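Local structure of halocarboxylic acid dehalogenase DehI (Pseudomonas putida, 3BJX) at residues I76-E81 with S155-S160; L195-G200 with V226-Q231. The protein probably hydrolyses the carbon-halogen bond of small 2-haloacids, as a group I alpha-haloacid dehalogenase with a fold of helices and loops without strands. All coordinates share one frame; numbering follows the deposited sequence.

Contact 1. Residues I76-E81 with S155-S160; sequences ITRYAE and SELRAS
The N-terminus of helix 78-90, with Thr77 as its N-cap, docks on the C-terminal end of the short helix 155-158, and the join is made mainly by backbone. Two amides in the first turn of helix 78-90, which have no acceptor earlier in their own helix, find carbonyls at the end of the other one. Arg78 N gives a hydrogen bond of 2.9 Å to Ala159 O, with the donor close to the line of the C=O bond (167° at the oxygen). Tyr79 N bonds to Leu157 O differently, in the carbonyl plane on a lone pair, at 128°. Thr77 and Ser160 form a single antiparallel beta bridge as a non-hydrogen-bonded pair, flanked by the Arg78 N to Ala159 O bond and the backbone bond of Ile76 with Ile161; inside it, Thr77 CA makes a CA-H...O contact of 3.3 Å to Ala159 O and Ser160 CA a similar one to Ile76 O. Thr77 OG1 sits between its own backbone N and carbonyl carbon (chi1 69°), where it accepts from Ala80 N at 3.0 Å and also pairs with Ala74 O. A valine here would remove the hydroxyl and would probably leave Ala80 N without its cap, loosening the helix start that holds both cross-bonding amides. The side chains of Arg78 and Leu157 add apolar cover, crossing at about a right angle, with Arg78 CG 3.7 Å from Leu157 CD2. The Tyr79 ring leads away and its OH bonds to Leu246 O, leaving Tyr79 CB to pack on Leu157 CB, at 4.0 Å.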
loop_
_atom_site.group_PDB
_atom_site.type_symbol
_atom_site.label_atom_id
_atom_site.label_comp_id
_atom_site.label_asym_id
_atom_site.label_seq_id
_atom_site.Cartn_x
_atom_site.Cartn_y
_atom_site.Cartn_z
ATOM N N ILE A 76 7.267 -14.801 -19.761
ATOM C CA ILE A 76 8.450 -15.395 -20.405
ATOM C C ILE A 76 8.773 -14.789 -21.763
ATOM O O ILE A 76 9.632 -15.293 -22.479
ATOM C CB ILE A 76 8.360 -16.914 -20.590
ATOM C CG1 ILE A 76 6.919 -17.342 -20.772
ATOM C CG2 ILE A 76 9.022 -17.621 -19.435
ATOM C CD1 ILE A 76 6.669 -18.080 -22.066
ATOM N N THR A 77 8.077 -13.717 -22.109
ATOM C CA THR A 77 8.327 -13.020 -23.340
ATOM C C THR A 77 9.603 -12.202 -23.191
ATOM O O THR A 77 9.947 -11.773 -22.077
ATOM C CB THR A 77 7.130 -12.113 -23.749
ATOM O OG1 THR A 77 7.010 -11.016 -22.840
ATOM C CG2 THR A 77 5.820 -12.899 -23.766
ATOM N N ARG A 78 10.322 -12.029 -24.304
ATOM C CA ARG A 78 11.406 -11.080 -24.392
ATOM C C ARG A 78 10.957 -9.698 -23.897
ATOM O O ARG A 78 11.716 -9.013 -23.221
ATOM C CB ARG A 78 11.938 -11.015 -25.828
ATOM C CG ARG A 78 12.947 -9.889 -26.137
ATOM C CD ARG A 78 14.300 -10.046 -25.430
ATOM N NE ARG A 78 14.913 -11.329 -25.765
ATOM C CZ ARG A 78 15.750 -12.004 -24.983
ATOM N NH1 ARG A 78 16.083 -11.532 -23.801
ATOM N NH2 ARG A 78 16.224 -13.176 -25.390
ATOM N N TYR A 79 9.730 -9.299 -24.238
ATOM C CA TYR A 79 9.139 -8.068 -23.723
ATOM C C TYR A 79 9.271 -7.997 -22.207
ATOM O O TYR A 79 9.849 -7.040 -21.695
ATOM C CB TYR A 79 7.666 -7.894 -24.151
ATOM C CG TYR A 79 7.033 -6.592 -23.650
ATOM C CD1 TYR A 79 6.751 -5.547 -24.520
ATOM C CD2 TYR A 79 6.732 -6.409 -22.286
ATOM C CE1 TYR A 79 6.168 -4.330 -24.047
ATOM C CE2 TYR A 79 6.153 -5.221 -21.809
ATOM C CZ TYR A 79 5.877 -4.188 -22.693
ATOM O OH TYR A 79 5.318 -3.028 -22.217
ATOM N N ALA A 80 8.771 -9.007 -21.496
ATOM C CA ALA A 80 8.826 -9.001 -20.042
ATOM C C ALA A 80 10.264 -8.934 -19.505
ATOM O O ALA A 80 10.517 -8.287 -18.481
ATOM C CB ALA A 80 8.089 -10.176 -19.466
ATOM N N GLU A 81 11.195 -9.592 -20.190
ATOM C CA GLU A 81 12.610 -9.590 -19.792
ATOM C C GLU A 81 13.247 -8.205 -19.980
ATOM O O GLU A 81 13.941 -7.704 -19.097
ATOM C CB GLU A 81 13.380 -10.681 -20.548
ATOM C CG GLU A 81 14.796 -10.944 -20.046
ATOM C CD GLU A 81 14.855 -11.742 -18.765
ATOM O OE1 GLU A 81 13.898 -12.509 -18.476
ATOM O OE2 GLU A 81 15.879 -11.603 -18.044
ATOM N N SER A 155 7.116 -9.535 -33.348
ATOM C CA SER A 155 7.378 -10.962 -33.081
ATOM C C SER A 155 8.568 -11.193 -32.117
ATOM O O SER A 155 8.549 -12.114 -31.304
ATOM C CB SER A 155 7.631 -11.735 -34.376
ATOM O OG SER A 155 6.847 -11.221 -35.432
ATOM N N GLU A 156 9.591 -10.351 -32.240
ATOM C CA GLU A 156 10.839 -10.452 -31.478
ATOM C C GLU A 156 10.636 -10.285 -29.968
ATOM O O GLU A 156 11.348 -10.886 -29.181
ATOM C CB GLU A 156 11.850 -9.420 -31.998
ATOM C CG GLU A 156 12.354 -9.694 -33.412
ATOM C CD GLU A 156 11.458 -9.132 -34.534
ATOM O OE1 GLU A 156 11.008 -7.949 -34.467
ATOM O OE2 GLU A 156 11.263 -9.875 -35.516
ATOM N N LEU A 157 9.662 -9.474 -29.579
ATOM C CA LEU A 157 9.365 -9.254 -28.168
ATOM C C LEU A 157 8.299 -10.217 -27.641
ATOM O O LEU A 157 8.129 -10.381 -26.442
ATOM C CB LEU A 157 8.945 -7.808 -27.941
ATOM C CG LEU A 157 10.033 -6.742 -28.077
ATOM C CD1 LEU A 157 9.400 -5.369 -28.174
ATOM C CD2 LEU A 157 10.974 -6.812 -26.877
ATOM N N ARG A 158 7.579 -10.840 -28.564
ATOM C CA ARG A 158 6.633 -11.891 -28.254
ATOM C C ARG A 158 7.322 -13.234 -28.066
ATOM O O ARG A 158 6.792 -14.128 -27.387
ATOM C CB ARG A 158 5.627 -11.994 -29.373
ATOM C CG ARG A 158 4.346 -11.257 -29.100
ATOM C CD ARG A 158 3.277 -11.702 -30.065
ATOM N NE ARG A 158 3.418 -11.006 -31.341
ATOM C CZ ARG A 158 3.836 -11.558 -32.483
ATOM N NH1 ARG A 158 4.158 -12.842 -32.552
ATOM N NH2 ARG A 158 3.927 -10.805 -33.568
ATOM N N ALA A 159 8.498 -13.378 -28.681
ATOM C CA ALA A 159 9.290 -14.595 -28.567
ATOM C C ALA A 159 9.502 -14.879 -27.100
ATOM O O ALA A 159 9.564 -13.966 -26.292
ATOM C CB ALA A 159 10.641 -14.445 -29.293
ATOM N N SER A 160 9.590 -16.145 -26.738
ATOM C CA SER A 160 9.850 -16.462 -25.341
ATOM C C SER A 160 11.307 -16.792 -25.082
ATOM O O SER A 160 12.064 -17.116 -25.996
ATOM C CB SER A 160 8.914 -17.553 -24.812
ATOM O OG SER A 160 8.575 -18.457 -25.828
#

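Contact 2. Residues L195-G200 with V226-Q231; sequences LHYHHG and VARTEQ. With SO4 (sulfate ion), chain K.
Arg228 reaches from a type II beta turn, Val226 to Thr229, to the Schellman motif that ends helix 183-195, so the contact joins a helix C-terminus to the turn leading into helix 230-248. The polar link is one hydrogen bond: Arg228 NH1 gives to His196 O at 2.8 Å. The oxygen lies close to the guanidinium plane, while the donor is tilted 20° from the carbonyl plane. Bends at chi2 and chi3 (-85° and 78°) fold the arginine chain round to bring NH1 there. Asp286 takes a salt bridge from the same NH1 and Asp233 one from NE, which together should fix the group's rotation; Asp286 also bonds His198 NE2.

Apolar contact comes from the two central residues of the turn, Ala227 and Arg228. Ala227 CB lies over one face of the His196 ring, a CH-pi contact 4.2 Å from the centroid, and meets Leu195 CD2 at 4.0 Å. Arg228 CG comes in at the edge of the Tyr197 ring, 3.8 Å from Tyr197 CD2. Tyr197 also has a cation-pi contact with Arg244 of the second subunit, placing this corner at the dimer interface.

Within the turn, Val226 O accepts from both Thr229 N and Thr229 OG1. The last interaction is with a sulfate, probably from the crystallisation liquor: Tyr197 OH donates to its O1 at 2.8 Å.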
loop_
_atom_site.group_PDB
_atom_site.type_symbol
_atom_site.label_atom_id
_atom_site.label_comp_id
_atom_site.label_asym_id
_atom_site.label_seq_id
_atom_site.Cartn_x
_atom_site.Cartn_y
_atom_site.Cartn_z
ATOM N N LEU A 195 12.784 -0.161 9.228
ATOM C CA LEU A 195 13.552 0.874 8.507
ATOM C C LEU A 195 12.878 1.367 7.208
ATOM O O LEU A 195 12.925 2.547 6.892
ATOM C CB LEU A 195 14.967 0.392 8.199
ATOM C CG LEU A 195 16.021 1.483 7.927
ATOM C CD1 LEU A 195 16.679 1.931 9.222
ATOM C CD2 LEU A 195 17.072 0.981 6.949
ATOM N N HIS A 196 12.259 0.447 6.475
ATOM C CA HIS A 196 11.613 0.737 5.202
ATOM C C HIS A 196 10.123 1.046 5.401
ATOM O O HIS A 196 9.390 1.281 4.436
ATOM C CB HIS A 196 11.745 -0.487 4.296
ATOM C CG HIS A 196 13.141 -0.749 3.818
ATOM N ND1 HIS A 196 14.104 -1.342 4.607
ATOM C CD2 HIS A 196 13.721 -0.542 2.610
ATOM C CE1 HIS A 196 15.226 -1.456 3.919
ATOM N NE2 HIS A 196 15.019 -0.986 2.702
ATOM N N TYR A 197 9.697 1.040 6.668
ATOM C CA TYR A 197 8.281 1.037 7.058
ATOM C C TYR A 197 7.502 -0.033 6.320
ATOM O O TYR A 197 6.476 0.246 5.675
ATOM C CB TYR A 197 7.653 2.445 6.955
ATOM C CG TYR A 197 8.298 3.391 7.940
ATOM C CD1 TYR A 197 7.938 3.370 9.283
ATOM C CD2 TYR A 197 9.304 4.268 7.537
ATOM C CE1 TYR A 197 8.546 4.200 10.204
ATOM C CE2 TYR A 197 9.917 5.123 8.453
ATOM C CZ TYR A 197 9.533 5.079 9.790
ATOM O OH TYR A 197 10.137 5.922 10.706
ATOM N N HIS A 198 8.011 -1.257 6.423
ATOM C CA HIS A 198 7.433 -2.439 5.781
ATOM C C HIS A 198 6.714 -3.322 6.812
ATOM O O HIS A 198 6.980 -3.233 8.003
ATOM C CB HIS A 198 8.551 -3.268 5.146
ATOM C CG HIS A 198 9.032 -2.755 3.818
ATOM N ND1 HIS A 198 10.208 -3.188 3.240
ATOM C CD2 HIS A 198 8.501 -1.855 2.956
ATOM C CE1 HIS A 198 10.365 -2.590 2.069
ATOM N NE2 HIS A 198 9.338 -1.783 1.871
ATOM N N HIS A 199 5.811 -4.179 6.344
ATOM C CA HIS A 199 5.008 -5.066 7.206
ATOM C C HIS A 199 5.835 -6.270 7.679
ATOM O O HIS A 199 5.476 -6.948 8.649
ATOM C CB HIS A 199 3.789 -5.567 6.436
ATOM C CG HIS A 199 4.152 -6.238 5.147
ATOM N ND1 HIS A 199 4.654 -5.544 4.067
ATOM C CD2 HIS A 199 4.118 -7.540 4.775
ATOM C CE1 HIS A 199 4.909 -6.387 3.086
ATOM N NE2 HIS A 199 4.588 -7.604 3.487
ATOM N N GLY A 200 6.922 -6.544 6.965
ATOM C CA GLY A 200 7.789 -7.661 7.266
ATOM C C GLY A 200 9.089 -7.600 6.463
ATOM O O GLY A 200 9.285 -6.706 5.608
ATOM N N VAL A 226 19.817 5.932 3.447
ATOM C CA VAL A 226 19.154 6.075 2.147
ATOM C C VAL A 226 17.678 5.723 2.127
ATOM O O VAL A 226 16.896 6.415 1.469
ATOM C CB VAL A 226 19.874 5.319 0.996
ATOM C CG1 VAL A 226 21.212 5.930 0.735
ATOM C CG2 VAL A 226 20.013 3.832 1.304
ATOM N N ALA A 227 17.306 4.643 2.813
ATOM C CA ALA A 227 15.932 4.175 2.835
ATOM C C ALA A 227 14.980 5.255 3.338
ATOM O O ALA A 227 15.311 5.999 4.261
ATOM C CB ALA A 227 15.817 2.922 3.687
ATOM N N ARG A 228 13.798 5.331 2.726
ATOM C CA ARG A 228 12.759 6.314 3.065
ATOM C C ARG A 228 13.152 7.810 3.022
ATOM O O ARG A 228 12.440 8.655 3.568
ATOM C CB ARG A 228 12.068 5.944 4.388
ATOM C CG ARG A 228 11.401 4.568 4.338
ATOM C CD ARG A 228 9.990 4.617 3.752
ATOM N NE ARG A 228 9.892 4.711 2.297
ATOM C CZ ARG A 228 9.684 3.682 1.467
ATOM N NH1 ARG A 228 9.616 2.428 1.912
ATOM N NH2 ARG A 228 9.566 3.904 0.171
ATOM N N THR A 229 14.262 8.127 2.351
ATOM C CA THR A 229 14.616 9.508 2.062
ATOM C C THR A 229 13.763 9.975 0.880
ATOM O O THR A 229 13.176 9.143 0.184
ATOM C CB THR A 229 16.124 9.675 1.748
ATOM O OG1 THR A 229 16.491 8.869 0.617
ATOM C CG2 THR A 229 16.996 9.317 2.978
ATOM N N GLU A 230 13.668 11.289 0.678
ATOM C CA GLU A 230 12.930 11.882 -0.439
ATOM C C GLU A 230 13.303 11.255 -1.776
ATOM O O GLU A 230 12.428 10.822 -2.533
ATOM C CB GLU A 230 13.235 13.378 -0.527
ATOM C CG GLU A 230 12.110 14.314 -0.173
ATOM C CD GLU A 230 12.531 15.781 -0.329
ATOM O OE1 GLU A 230 13.529 16.048 -1.055
ATOM O OE2 GLU A 230 11.865 16.663 0.281
ATOM N N GLN A 231 14.607 11.232 -2.049
ATOM C CA GLN A 231 15.168 10.683 -3.280
ATOM C C GLN A 231 14.833 9.196 -3.463
ATOM O O GLN A 231 14.551 8.740 -4.587
ATOM C CB GLN A 231 16.682 10.929 -3.315
ATOM C CG GLN A 231 17.354 10.586 -4.644
ATOM C CD GLN A 231 18.637 11.361 -4.892
ATOM O OE1 GLN A 231 19.279 11.852 -3.952
ATOM N NE2 GLN A 231 19.025 11.477 -6.174
HETATM S S SO4 K . 8.707 7.650 12.886
HETATM O O1 SO4 K . 9.999 7.051 13.235
HETATM O O2 SO4 K . 8.881 8.687 11.869
HETATM O O3 SO4 K . 7.834 6.608 12.358
HETATM O O4 SO4 K . 8.095 8.243 14.072
#

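Contacts 1 and 2 follow one another along the chain, 76-81 with 155-160 closing before 195-200 meets 226-231, and they share no helix. Their centres are 33 Å apart on opposite sides of the chain's centre, with nearest atoms about 21 Å apart, so neither touches the other. Both occur where helices begin or end: in contact 1 helix 78-90 starts against the end of helix 155-158, and in contact 2 the end of helix 183-195 meets the approach to helix 230-248. Contact 1 lies at the surface; contact 2 is partly buried and adjoins the second subunit. The chain has no strands, and these two helix-end junctions each join parts distant in sequence, 74 and 26 residues apart at their closest ends.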